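Local coordinates for protein soluble lytic transglycosylase B3 (Pseudomonas aeruginosa, PDB 5ANZ) that probably cleaves the peptidoglycan of the bacterial cell wall as a lytic transglycosylase, and carries a bound calcium ion, at residues P359-R362 with S363-I366; E144-Y147 with G148-M151; E49-R52 with D53-Q57; I195-W198 with A199-G203. All blocks are in the same frame, centred on the assembly; numbering follows the deposited sequence.

Contact 1: P359-R362 with S363-I366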
ATOM      1  N   PRO A 359      13.730 -13.657   5.000  1.00 47.25           N
ATOM      2  CA  PRO A 359      12.761 -13.148   5.970  1.00 45.56           C
ATOM      3  C   PRO A 359      12.194 -14.264   6.832  1.00 48.85           C
ATOM      4  O   PRO A 359      12.126 -15.409   6.386  1.00 51.34           O
ATOM      5  CB  PRO A 359      11.676 -12.541   5.085  1.00 54.45           C
ATOM      6  CG  PRO A 359      11.721 -13.379   3.856  1.00 54.26           C
ATOM      7  CD  PRO A 359      13.179 -13.671   3.635  1.00 50.79           C
ATOM      8  N   LEU A 360      11.807 -13.934   8.058  1.00 45.37           N
ATOM      9  CA  LEU A 360      11.154 -14.903   8.923  1.00 44.25           C
ATOM     10  C   LEU A 360       9.844 -15.389   8.311  1.00 43.14           C
ATOM     11  O   LEU A 360       9.078 -14.598   7.763  1.00 44.01           O
ATOM     12  CB  LEU A 360      10.889 -14.296  10.300  1.00 36.80           C
ATOM     13  CG  LEU A 360      12.126 -13.957  11.124  1.00 44.63           C
ATOM     14  CD1 LEU A 360      11.722 -13.436  12.492  1.00 44.45           C
ATOM     15  CD2 LEU A 360      13.012 -15.188  11.260  1.00 49.98           C
ATOM     16  N   SER A 361       9.589 -16.690   8.410  1.00 41.70           N
ATOM     17  CA  SER A 361       8.295 -17.229   8.005  1.00 45.62           C
ATOM     18  C   SER A 361       7.221 -16.779   8.990  1.00 43.52           C
ATOM     19  O   SER A 361       7.533 -16.213  10.045  1.00 40.74           O
ATOM     20  CB  SER A 361       8.336 -18.754   7.931  1.00 47.52           C
ATOM     21  OG  SER A 361       8.476 -19.315   9.224  1.00 47.97           O
ATOM     22  N   ARG A 362       5.958 -17.027   8.651  1.00 39.98           N
ATOM     23  CA  ARG A 362       4.856 -16.635   9.524  1.00 43.77           C
ATOM     24  C   ARG A 362       4.949 -17.316  10.896  1.00 45.93           C
ATOM     25  O   ARG A 362       4.810 -16.666  11.937  1.00 40.28           O
ATOM     26  CB  ARG A 362       3.509 -16.955   8.877  1.00 51.39           C
ATOM     27  CG  ARG A 362       2.329 -16.472   9.697  1.00 57.37           C
ATOM     28  CD  ARG A 362       1.008 -16.938   9.121  1.00 73.56           C
ATOM     29  NE  ARG A 362      -0.105 -16.593  10.002  1.00 84.72           N
ATOM     30  CZ  ARG A 362      -0.466 -17.308  11.062  1.00 90.54           C
ATOM     31  NH1 ARG A 362       0.200 -18.411  11.377  1.00 88.85           N
ATOM     32  NH2 ARG A 362      -1.492 -16.921  11.808  1.00 94.68           N
ATOM     33  N   SER A 363       5.193 -18.622  10.903  1.00 39.27           N
ATOM     34  CA  SER A 363       5.320 -19.333  12.165  1.00 38.19           C
ATOM     35  C   SER A 363       6.557 -18.832  12.911  1.00 41.94           C
ATOM     36  O   SER A 363       6.572 -18.794  14.131  1.00 37.26           O
ATOM     37  CB  SER A 363       5.385 -20.844  11.951  1.00 54.68           C
ATOM     38  OG  SER A 363       6.495 -21.205  11.155  1.00 62.44           O
ATOM     39  N   GLN A 364       7.580 -18.418  12.169  1.00 36.96           N
ATOM     40  CA  GLN A 364       8.790 -17.891  12.796  1.00 35.85           C
ATOM     41  C   GLN A 364       8.561 -16.537  13.450  1.00 32.93           C
ATOM     42  O   GLN A 364       9.188 -16.225  14.475  1.00 33.06           O
ATOM     43  CB  GLN A 364       9.924 -17.795  11.771  1.00 38.17           C
ATOM     44  CG  GLN A 364      10.596 -19.132  11.502  1.00 44.74           C
ATOM     45  CD  GLN A 364      11.637 -19.059  10.406  1.00 50.96           C
ATOM     46  OE1 GLN A 364      11.639 -18.135   9.594  1.00 42.62           O
ATOM     47  NE2 GLN A 364      12.533 -20.042  10.378  1.00 58.65           N
ATOM     48  N   ARG A 365       7.685 -15.722  12.865  1.00 35.69           N
ATOM     49  CA  ARG A 365       7.365 -14.430  13.468  1.00 34.39           C
ATOM     50  C   ARG A 365       6.628 -14.620  14.792  1.00 34.50           C
ATOM     51  O   ARG A 365       6.839 -13.874  15.758  1.00 32.43           O
ATOM     52  CB  ARG A 365       6.529 -13.576  12.518  1.00 34.20           C
ATOM     53  CG  ARG A 365       7.289 -13.108  11.272  1.00 34.43           C
ATOM     54  CD  ARG A 365       6.519 -12.038  10.505  1.00 40.28           C
ATOM     55  NE  ARG A 365       5.235 -12.517   9.999  1.00 41.49           N
ATOM     56  CZ  ARG A 365       5.068 -13.109   8.819  1.00 48.50           C
ATOM     57  NH1 ARG A 365       6.107 -13.313   8.019  1.00 44.99           N
ATOM     58  NH2 ARG A 365       3.861 -13.502   8.442  1.00 53.36           N
ATOM     59  N   ILE A 366       5.753 -15.616  14.833  1.00 32.32           N
ATOM     60  CA  ILE A 366       5.036 -15.942  16.059  1.00 32.92           C
ATOM     61  C   ILE A 366       6.000 -16.484  17.090  1.00 32.93           C
ATOM     62  O   ILE A 366       5.948 -16.106  18.271  1.00 34.06           O
ATOM     63  CB  ILE A 366       3.910 -16.963  15.786  1.00 34.28           C
ATOM     64  CG1 ILE A 366       2.763 -16.265  15.059  1.00 35.15           C
ATOM     65  CG2 ILE A 366       3.431 -17.614  17.086  1.00 38.86           C
ATOM     66  CD1 ILE A 366       1.845 -17.218  14.313  1.00 38.18           C
TER
HETATM   67  O   HOH W   1      13.653 -18.228   7.561  1.00 51.23           O
HETATM   68  O   HOH W   2       9.027 -11.975   8.003  1.00 51.67           O
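Ser-361 and Gln-364 grip each other by two hydrogen bonds at the start of helix 362-374. Ser-361 N donates to Gln-364 OE1 at 2.8 Å, and the bond is nearly straight, 169° at the hydrogen. In return Gln-364 N donates to Ser-361 OG at 3.2 Å. The serine hydroxyl stands between its own N and carbonyl carbon (chi1 68°), and this turns OG to the first turn of the helix. Glu-91 also bonds to this hydroxyl and to that of Ser-363.

Two backbone bonds continue the helix, Arg-365 N to Ser-361 O and Ile-366 N to Arg-362 O. Water gives further links: one molecule donates to Gln-364 OE1 and, weakly, to Pro-359 O, and another joins Leu-360 O to Arg-365 NH1.

The longer side chains pack over one another. The Arg-365 chain bends at chi3 (-62°) and brings one face of its guanidinium over Arg-362 CA, 3.4 Å from the plane. A hydrogen bond from NE to Gly-384 O anchors this guanidinium from outside. Ile-366 CD1 lies over a face of the Arg-362 guanidinium, 3.6 Å from NH1.

Ser-361 is the N-cap, and with Gln-364 it forms a capping box at the head of a helix in the putative peptidoglycan-binding domain.

Contact 2: E144-Y147 with G148-M151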
ATOM      1  N   GLU A 144      -0.747  -0.334  -8.802  1.00 17.88           N
ATOM      2  CA  GLU A 144      -2.080  -0.811  -8.425  1.00 19.92           C
ATOM      3  C   GLU A 144      -2.664  -1.788  -9.425  1.00 19.62           C
ATOM      4  O   GLU A 144      -3.248  -2.798  -9.016  1.00 22.25           O
ATOM      5  CB  GLU A 144      -3.040   0.370  -8.231  1.00 16.66           C
ATOM      6  CG  GLU A 144      -2.717   1.158  -6.976  1.00 18.95           C
ATOM      7  CD  GLU A 144      -2.935   0.338  -5.718  1.00 29.26           C
ATOM      8  OE1 GLU A 144      -3.859  -0.504  -5.723  1.00 27.36           O
ATOM      9  OE2 GLU A 144      -2.184   0.508  -4.731  1.00 26.34           O
ATOM     10  N   SER A 145      -2.520  -1.509 -10.724  1.00 17.47           N
ATOM     11  CA  SER A 145      -3.154  -2.372 -11.730  1.00 20.27           C
ATOM     12  C   SER A 145      -2.325  -2.553 -12.994  1.00 22.81           C
ATOM     13  O   SER A 145      -2.863  -2.911 -14.038  1.00 23.27           O
ATOM     14  CB  SER A 145      -4.519  -1.805 -12.112  1.00 19.74           C
ATOM     15  OG  SER A 145      -4.391  -0.584 -12.830  1.00 19.65           O
ATOM     16  N   ASN A 146      -1.015  -2.297 -12.918  1.00 21.76           N
ATOM     17  CA  ASN A 146      -0.186  -2.338 -14.118  1.00 19.90           C
ATOM     18  C   ASN A 146      -0.750  -1.441 -15.228  1.00 22.12           C
ATOM     19  O   ASN A 146      -0.858  -1.852 -16.380  1.00 22.57           O
ATOM     20  CB  ASN A 146      -0.051  -3.772 -14.626  1.00 24.02           C
ATOM     21  CG  ASN A 146       1.219  -3.976 -15.413  1.00 39.34           C
ATOM     22  OD1 ASN A 146       2.255  -3.376 -15.108  1.00 38.26           O
ATOM     23  ND2 ASN A 146       1.150  -4.808 -16.444  1.00 43.51           N
ATOM     24  N   TYR A 147      -1.112  -0.219 -14.855  1.00 18.22           N
ATOM     25  CA  TYR A 147      -1.625   0.789 -15.782  1.00 20.04           C
ATOM     26  C   TYR A 147      -2.923   0.320 -16.439  1.00 21.76           C
ATOM     27  O   TYR A 147      -3.176   0.602 -17.612  1.00 25.51           O
ATOM     28  CB  TYR A 147      -0.576   1.133 -16.841  1.00 21.28           C
ATOM     29  CG  TYR A 147       0.820   1.333 -16.269  1.00 18.34           C
ATOM     30  CD1 TYR A 147       1.146   2.477 -15.562  1.00 21.75           C
ATOM     31  CD2 TYR A 147       1.821   0.392 -16.486  1.00 18.87           C
ATOM     32  CE1 TYR A 147       2.413   2.672 -15.054  1.00 19.29           C
ATOM     33  CE2 TYR A 147       3.103   0.578 -15.975  1.00 20.99           C
ATOM     34  CZ  TYR A 147       3.389   1.722 -15.259  1.00 17.31           C
ATOM     35  OH  TYR A 147       4.653   1.885 -14.768  1.00 20.58           O
ATOM     36  N   GLY A 148      -3.720  -0.404 -15.657  1.00 21.81           N
ATOM     37  CA  GLY A 148      -5.023  -0.872 -16.106  1.00 24.97           C
ATOM     38  C   GLY A 148      -5.080  -2.251 -16.738  1.00 25.66           C
ATOM     39  O   GLY A 148      -6.160  -2.693 -17.154  1.00 35.44           O
ATOM     40  N   SER A 149      -3.955  -2.953 -16.840  1.00 29.59           N
ATOM     41  CA  SER A 149      -3.982  -4.270 -17.471  1.00 33.47           C
ATOM     42  C   SER A 149      -4.284  -5.410 -16.488  1.00 40.54           C
ATOM     43  O   SER A 149      -4.587  -6.527 -16.905  1.00 41.45           O
ATOM     44  CB  SER A 149      -2.656  -4.538 -18.178  1.00 35.77           C
ATOM     45  OG  SER A 149      -1.644  -4.828 -17.240  1.00 37.88           O
ATOM     46  N   HIS A 150      -4.193  -5.135 -15.187  1.00 24.98           N
ATOM     47  CA  HIS A 150      -4.442  -6.161 -14.173  1.00 24.40           C
ATOM     48  C   HIS A 150      -5.311  -5.591 -13.066  1.00 25.06           C
ATOM     49  O   HIS A 150      -4.815  -5.182 -12.011  1.00 28.99           O
ATOM     50  CB  HIS A 150      -3.128  -6.693 -13.615  1.00 31.48           C
ATOM     51  CG  HIS A 150      -2.393  -7.587 -14.567  1.00 41.95           C
ATOM     52  ND1 HIS A 150      -1.790  -7.119 -15.717  1.00 48.23           N
ATOM     53  CD2 HIS A 150      -2.186  -8.926 -14.553  1.00 53.65           C
ATOM     54  CE1 HIS A 150      -1.235  -8.129 -16.362  1.00 57.37           C
ATOM     55  NE2 HIS A 150      -1.461  -9.237 -15.678  1.00 56.25           N
ATOM     56  N   MET A 151      -6.613  -5.560 -13.323  1.00 26.05           N
ATOM     57  CA  MET A 151      -7.590  -5.007 -12.403  1.00 22.85           C
ATOM     58  C   MET A 151      -8.247  -6.096 -11.554  1.00 27.02           C
ATOM     59  O   MET A 151      -9.000  -5.824 -10.619  1.00 28.10           O
ATOM     60  CB  MET A 151      -8.646  -4.239 -13.196  1.00 25.77           C
ATOM     61  CG  MET A 151      -8.078  -3.106 -14.021  1.00 29.18           C
ATOM     62  SD  MET A 151      -9.376  -2.177 -14.852  1.00 36.00           S
ATOM     63  CE  MET A 151      -9.425  -2.963 -16.459  1.00 31.17           C
TER
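Asn-146 reaches across a tight turn to Ser-149, and its side chain can be followed outward. CB lies 3.2 Å from Ser-149 OG. CG is set anti to the backbone N (chi1 -154°), which carries the amide alongside the His-150 side chain, pointing the same way. At the tip, ND2 donates to Ser-149 OG at 2.9 Å, with OG tilted 24° out of the amide plane. OD1 takes a weak bond from Arg-108 NE. The amide and imidazole planes are 65° apart.

Ser-149 OG is shared: it also bonds to His-150 ND1 at 2.8 Å, and either could be the donor. OG lies in the plane of the ring, at its edge. This bond would limit how the imidazole turns.

The backbone forms a type I' beta turn from Asn-146 to Ser-149, with a weak bond from Ser-149 N to Asn-146 O. Gly-148 takes a positive phi, as this turn type requires. Its N donates to Ser-145 OG at 2.9 Å, and that hydroxyl also bonds to Gln-204 O. Ser-145 O accepts from His-150 N at 2.8 Å. Glu-144 touches Tyr-326, a residue that binds N-acetyl-D-glucosamine, though no sugar is bound here.

Tyr-147 packs on helices 106-118 and 330-343, and its OH bonds to Arg-108 O. The turn carries the chain from helix 134-145 toward strand 154-155.

Contact 3: E49-R52 with D53-Q57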
ATOM      1  N   GLU A  49     -28.784 -17.800  -0.442  1.00 45.41           N
ATOM      2  CA  GLU A  49     -30.039 -17.173  -0.827  1.00 46.75           C
ATOM      3  C   GLU A  49     -30.721 -16.552   0.388  1.00 48.01           C
ATOM      4  O   GLU A  49     -31.273 -15.454   0.306  1.00 41.75           O
ATOM      5  CB  GLU A  49     -30.974 -18.184  -1.498  1.00 58.54           C
ATOM      6  CG  GLU A  49     -30.482 -18.696  -2.846  1.00 68.76           C
ATOM      7  CD  GLU A  49     -29.308 -19.652  -2.725  1.00 76.33           C
ATOM      8  OE1 GLU A  49     -28.911 -19.976  -1.585  1.00 76.45           O
ATOM      9  OE2 GLU A  49     -28.780 -20.082  -3.773  1.00 79.02           O
ATOM     10  N   GLN A  50     -30.690 -17.260   1.514  1.00 46.21           N
ATOM     11  CA  GLN A  50     -31.232 -16.716   2.753  1.00 47.56           C
ATOM     12  C   GLN A  50     -30.468 -15.457   3.147  1.00 42.69           C
ATOM     13  O   GLN A  50     -31.070 -14.434   3.472  1.00 47.56           O
ATOM     14  CB  GLN A  50     -31.178 -17.753   3.879  1.00 47.43           C
ATOM     15  CG  GLN A  50     -32.341 -18.746   3.874  1.00 52.73           C
ATOM     16  CD  GLN A  50     -32.084 -19.948   4.764  1.00 57.28           C
ATOM     17  OE1 GLN A  50     -30.995 -20.102   5.320  1.00 55.98           O
ATOM     18  NE2 GLN A  50     -33.087 -20.809   4.905  1.00 66.06           N
ATOM     19  N   TRP A  51     -29.142 -15.521   3.112  1.00 40.60           N
ATOM     20  CA  TRP A  51     -28.362 -14.342   3.444  1.00 42.70           C
ATOM     21  C   TRP A  51     -28.704 -13.204   2.478  1.00 41.50           C
ATOM     22  O   TRP A  51     -28.856 -12.058   2.893  1.00 37.25           O
ATOM     23  CB  TRP A  51     -26.852 -14.622   3.418  1.00 39.12           C
ATOM     24  CG  TRP A  51     -26.101 -13.330   3.388  1.00 38.91           C
ATOM     25  CD1 TRP A  51     -25.686 -12.593   4.461  1.00 36.46           C
ATOM     26  CD2 TRP A  51     -25.733 -12.585   2.221  1.00 35.61           C
ATOM     27  NE1 TRP A  51     -25.069 -11.438   4.026  1.00 34.82           N
ATOM     28  CE2 TRP A  51     -25.092 -11.411   2.657  1.00 34.55           C
ATOM     29  CE3 TRP A  51     -25.892 -12.797   0.850  1.00 30.81           C
ATOM     30  CZ2 TRP A  51     -24.595 -10.457   1.767  1.00 31.43           C
ATOM     31  CZ3 TRP A  51     -25.395 -11.846  -0.035  1.00 30.57           C
ATOM     32  CH2 TRP A  51     -24.762 -10.693   0.429  1.00 30.60           C
ATOM     33  N   ARG A  52     -28.834 -13.526   1.192  1.00 36.04           N
ATOM     34  CA  ARG A  52     -29.075 -12.504   0.171  1.00 34.89           C
ATOM     35  C   ARG A  52     -30.441 -11.831   0.331  1.00 37.14           C
ATOM     36  O   ARG A  52     -30.553 -10.607   0.224  1.00 42.42           O
ATOM     37  CB  ARG A  52     -28.966 -13.113  -1.228  1.00 35.59           C
ATOM     38  CG  ARG A  52     -29.204 -12.123  -2.340  1.00 37.27           C
ATOM     39  CD  ARG A  52     -29.407 -12.853  -3.640  1.00 36.19           C
ATOM     40  NE  ARG A  52     -30.618 -13.663  -3.575  1.00 40.66           N
ATOM     41  CZ  ARG A  52     -30.821 -14.773  -4.272  1.00 40.26           C
ATOM     42  NH1 ARG A  52     -29.893 -15.214  -5.105  1.00 46.13           N
ATOM     43  NH2 ARG A  52     -31.956 -15.439  -4.130  1.00 42.30           N
ATOM     44  N   ASP A  53     -31.476 -12.624   0.565  1.00 42.09           N
ATOM     45  CA  ASP A  53     -32.808 -12.054   0.694  1.00 52.63           C
ATOM     46  C   ASP A  53     -32.870 -11.158   1.919  1.00 50.11           C
ATOM     47  O   ASP A  53     -33.542 -10.128   1.905  1.00 48.36           O
ATOM     48  CB  ASP A  53     -33.867 -13.153   0.770  1.00 58.09           C
ATOM     49  CG  ASP A  53     -33.985 -13.929  -0.527  1.00 69.82           C
ATOM     50  OD1 ASP A  53     -33.577 -13.395  -1.581  1.00 71.99           O
ATOM     51  OD2 ASP A  53     -34.483 -15.072  -0.491  1.00 76.85           O
ATOM     52  N   ALA A  54     -32.153 -11.548   2.970  1.00 48.53           N
ATOM     53  CA  ALA A  54     -32.095 -10.749   4.188  1.00 51.38           C
ATOM     54  C   ALA A  54     -31.291  -9.476   3.941  1.00 42.19           C
ATOM     55  O   ALA A  54     -31.666  -8.401   4.411  1.00 52.72           O
ATOM     56  CB  ALA A  54     -31.495 -11.554   5.338  1.00 50.83           C
ATOM     57  N   PHE A  55     -30.193  -9.593   3.195  1.00 39.18           N
ATOM     58  CA  PHE A  55     -29.400  -8.414   2.867  1.00 37.29           C
ATOM     59  C   PHE A  55     -30.170  -7.476   1.936  1.00 42.88           C
ATOM     60  O   PHE A  55     -29.996  -6.264   1.989  1.00 37.62           O
ATOM     61  CB  PHE A  55     -28.061  -8.791   2.224  1.00 35.38           C
ATOM     62  CG  PHE A  55     -27.266  -7.598   1.766  1.00 33.19           C
ATOM     63  CD1 PHE A  55     -26.734  -6.703   2.689  1.00 33.21           C
ATOM     64  CD2 PHE A  55     -27.076  -7.354   0.421  1.00 31.52           C
ATOM     65  CE1 PHE A  55     -26.010  -5.594   2.266  1.00 32.28           C
ATOM     66  CE2 PHE A  55     -26.356  -6.248  -0.007  1.00 38.97           C
ATOM     67  CZ  PHE A  55     -25.826  -5.363   0.925  1.00 31.54           C
ATOM     68  N   ARG A  56     -31.029  -8.037   1.089  1.00 40.85           N
ATOM     69  CA  ARG A  56     -31.791  -7.221   0.151  1.00 38.88           C
ATOM     70  C   ARG A  56     -32.662  -6.232   0.926  1.00 41.52           C
ATOM     71  O   ARG A  56     -32.869  -5.098   0.489  1.00 44.72           O
ATOM     72  CB  ARG A  56     -32.646  -8.105  -0.768  1.00 39.87           C
ATOM     73  CG  ARG A  56     -33.384  -7.372  -1.897  1.00 40.86           C
ATOM     74  CD  ARG A  56     -34.153  -8.383  -2.762  1.00 47.45           C
ATOM     75  NE  ARG A  56     -34.611  -7.853  -4.047  1.00 45.49           N
ATOM     76  CZ  ARG A  56     -35.843  -7.402  -4.271  1.00 55.40           C
ATOM     77  NH1 ARG A  56     -36.733  -7.401  -3.292  1.00 54.15           N
ATOM     78  NH2 ARG A  56     -36.186  -6.945  -5.470  1.00 59.75           N
ATOM     79  N   GLN A  57     -33.157  -6.662   2.082  1.00 43.63           N
ATOM     80  CA  GLN A  57     -33.908  -5.774   2.958  1.00 46.48           C
ATOM     81  C   GLN A  57     -33.044  -4.604   3.431  1.00 45.73           C
ATOM     82  O   GLN A  57     -33.499  -3.462   3.457  1.00 55.61           O
ATOM     83  CB  GLN A  57     -34.469  -6.542   4.156  1.00 55.23           C
ATOM     84  CG  GLN A  57     -35.607  -7.479   3.795  1.00 63.59           C
ATOM     85  CD  GLN A  57     -36.804  -6.738   3.213  1.00 77.38           C
ATOM     86  OE1 GLN A  57     -37.032  -5.567   3.520  1.00 85.45           O
ATOM     87  NE2 GLN A  57     -37.568  -7.418   2.362  1.00 67.22           N
TER
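Trp-51 and Phe-55, one helical turn apart, form the tightly packed side of this contact. In both, CG and the backbone N lie on opposite sides of the first side-chain bond (chi1 164° and 175°), and the two side chains run side by side in the same direction. Their planes are almost parallel, 5° apart. The rings are slid so far that they barely overlap, with 5.3 Å between the centroids of the indole six-membered ring and the phenyl ring. The closer contact is a CH-pi one. Phe-55 CB lies over a face of the indole, 4.1 Å from the centroid of the six-membered ring of Trp-51. Both residues are buried. Leu-177 of helix 170-186 touches both side chains, and His-174 meets the indole.

The other side is looser and more exposed. Arg-52 NE and Asp-53 OD1 form a long salt bridge of 3.6 Å. OD1 lies at the edge of the guanidinium, in its plane. Arg-56 extends away from the contact to a salt bridge with Asp-70.

Backbone i to i+4 bonds run along the helix beneath both sides. Asp-53 N to Glu-49 O and Phe-55 N to Trp-51 O each measure 2.8 Å.

This is the pattern of an amphipathic alpha-helix. Helix 48-61 packs its aromatic face on helices 156-166 and 170-186, while Arg-52 and Arg-56 lie against helix 66-73 and Gln-50, Asp-53 and Ala-54 are exposed.

Contact 4: I195-W198 with A199-G203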
ATOM      1  N   ILE A 195     -15.567  -4.672 -12.192  1.00 19.42           N
ATOM      2  CA  ILE A 195     -14.540  -5.669 -11.983  1.00 18.64           C
ATOM      3  C   ILE A 195     -13.523  -5.175 -10.960  1.00 20.97           C
ATOM      4  O   ILE A 195     -13.292  -3.973 -10.818  1.00 18.10           O
ATOM      5  CB  ILE A 195     -13.813  -6.012 -13.302  1.00 25.49           C
ATOM      6  CG1 ILE A 195     -14.803  -6.551 -14.327  1.00 35.23           C
ATOM      7  CG2 ILE A 195     -12.711  -7.018 -13.052  1.00 31.58           C
ATOM      8  CD1 ILE A 195     -15.596  -7.677 -13.806  1.00 26.59           C
ATOM      9  N   GLY A 196     -12.924  -6.115 -10.248  1.00 19.88           N
ATOM     10  CA  GLY A 196     -11.883  -5.774  -9.290  1.00 18.93           C
ATOM     11  C   GLY A 196     -11.269  -7.014  -8.652  1.00 17.26           C
ATOM     12  O   GLY A 196     -11.436  -8.151  -9.138  1.00 20.91           O
ATOM     13  N   SER A 197     -10.549  -6.803  -7.557  1.00 17.79           N
ATOM     14  CA  SER A 197      -9.874  -7.892  -6.854  1.00 20.89           C
ATOM     15  C   SER A 197     -10.801  -8.649  -5.906  1.00 22.95           C
ATOM     16  O   SER A 197     -11.937  -8.230  -5.669  1.00 21.85           O
ATOM     17  CB  SER A 197      -8.694  -7.325  -6.051  1.00 24.87           C
ATOM     18  OG  SER A 197      -9.199  -6.787  -4.831  1.00 26.74           O
ATOM     19  N   TRP A 198     -10.300  -9.736  -5.318  1.00 22.95           N
ATOM     20  CA  TRP A 198     -11.094 -10.571  -4.413  1.00 21.07           C
ATOM     21  C   TRP A 198     -11.625  -9.801  -3.206  1.00 22.36           C
ATOM     22  O   TRP A 198     -12.635 -10.187  -2.617  1.00 24.86           O
ATOM     23  CB  TRP A 198     -10.275 -11.766  -3.927  1.00 22.57           C
ATOM     24  CG  TRP A 198      -9.148 -11.400  -3.017  1.00 27.58           C
ATOM     25  CD1 TRP A 198      -7.856 -11.142  -3.377  1.00 34.92           C
ATOM     26  CD2 TRP A 198      -9.215 -11.241  -1.599  1.00 27.03           C
ATOM     27  NE1 TRP A 198      -7.108 -10.842  -2.261  1.00 34.19           N
ATOM     28  CE2 TRP A 198      -7.916 -10.898  -1.158  1.00 32.79           C
ATOM     29  CE3 TRP A 198     -10.235 -11.373  -0.652  1.00 33.70           C
ATOM     30  CZ2 TRP A 198      -7.624 -10.669   0.184  1.00 35.08           C
ATOM     31  CZ3 TRP A 198      -9.941 -11.149   0.685  1.00 37.73           C
ATOM     32  CH2 TRP A 198      -8.646 -10.802   1.088  1.00 35.89           C
ATOM     33  N   ALA A 199     -10.942  -8.714  -2.843  1.00 23.17           N
ATOM     34  CA  ALA A 199     -11.302  -7.971  -1.648  1.00 26.55           C
ATOM     35  C   ALA A 199     -12.112  -6.728  -1.969  1.00 24.47           C
ATOM     36  O   ALA A 199     -12.333  -5.884  -1.097  1.00 28.99           O
ATOM     37  CB  ALA A 199     -10.048  -7.585  -0.871  1.00 28.18           C
ATOM     38  N   GLY A 200     -12.542  -6.587  -3.218  1.00 25.44           N
ATOM     39  CA  GLY A 200     -13.387  -5.463  -3.569  1.00 26.85           C
ATOM     40  C   GLY A 200     -12.674  -4.218  -4.064  1.00 26.65           C
ATOM     41  O   GLY A 200     -13.317  -3.192  -4.278  1.00 22.66           O
ATOM     42  N   ALA A 201     -11.355  -4.288  -4.251  1.00 19.51           N
ATOM     43  CA  ALA A 201     -10.619  -3.167  -4.835  1.00 23.32           C
ATOM     44  C   ALA A 201     -10.911  -3.094  -6.328  1.00 22.17           C
ATOM     45  O   ALA A 201     -10.732  -4.084  -7.039  1.00 21.64           O
ATOM     46  CB  ALA A 201      -9.107  -3.323  -4.594  1.00 20.47           C
ATOM     47  N   MET A 202     -11.343  -1.935  -6.811  1.00 18.69           N
ATOM     48  CA  MET A 202     -12.016  -1.882  -8.112  1.00 19.79           C
ATOM     49  C   MET A 202     -11.193  -1.205  -9.194  1.00 17.97           C
ATOM     50  O   MET A 202     -10.546  -0.180  -8.965  1.00 21.06           O
ATOM     51  CB  MET A 202     -13.354  -1.147  -7.992  1.00 20.35           C
ATOM     52  CG  MET A 202     -14.217  -1.654  -6.880  1.00 20.15           C
ATOM     53  SD  MET A 202     -15.823  -0.820  -6.906  1.00 22.61           S
ATOM     54  CE  MET A 202     -15.348   0.893  -6.790  1.00 19.40           C
ATOM     55  N   GLY A 203     -11.246  -1.763 -10.391  1.00 17.21           N
ATOM     56  CA  GLY A 203     -10.852  -1.011 -11.567  1.00 20.53           C
ATOM     57  C   GLY A 203      -9.380  -0.632 -11.632  1.00 17.30           C
ATOM     58  O   GLY A 203      -8.535  -1.308 -11.070  1.00 19.12           O
TER
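A tight antiparallel chain reversal follows strand 195-196, with a type I beta turn from Ser-197 to Gly-200 at its tip. The chain doubles back so that Gly-196 faces Met-202 in a single beta bridge. Gly-203 N donates to Ile-195 O at 3.0 Å, and Ser-197 N donates to Ala-201 O at 2.8 Å. Gly-200 N closes the turn on Ser-197 O at 3.0 Å.

Ser-197 works from inside the loop. Its OG accepts from Ala-199 N at 3.3 Å and, weakly, from Ala-201 N at 3.4 Å. The same oxygen touches Ala-201 CB.

Trp-198 folds over its neighbour. A chi1 of 68° turns the indole back over its own main chain and lays it against Ala-199. Ala-199 CB sits over the centre of the six-membered ring of Trp-198, 3.7 Å from its centroid and 6° off the normal. This is a CH-pi contact. The indole also packs on helix 80-87, at Val-82 and Ala-85.

Glycines allow the close course of the backbone. Gly-196 CA lies 3.0 Å from Ala-201 O, a close approach that glycine permits, and Gly-200 has a positive phi of 92°.

The chemistry is that of a loop held mainly by its own backbone. One serine hydroxyl gathers two N-H groups of the turn, and Gln-206 bonds to Gly-203 O just ahead of the sugar-binding residue Ile-208.

Contacts 2 and 4 are neighbours, with centres about 11 Å apart. Met-151 CG of contact 2 packs on Gly-203 O of contact 4 at 3.5 Å. Gln-206 bonds to both Met-151 O and Gly-203 O and so joins the two loops. Both lie close to residues seen to bind N-acetyl-D-glucosamine, which is not bound here: the Glu-144 side chain is about 3 Å from that of Tyr-326, and the Ala-201 side chain about 5 Å from that of Ile-208. Contact 3 lies farther out in the same transglycosylase SLT region, its centre about 22 Å from that of contact 4. Contact 1 belongs to the putative peptidoglycan-binding domain, its centre about 30 Å from that of contact 2.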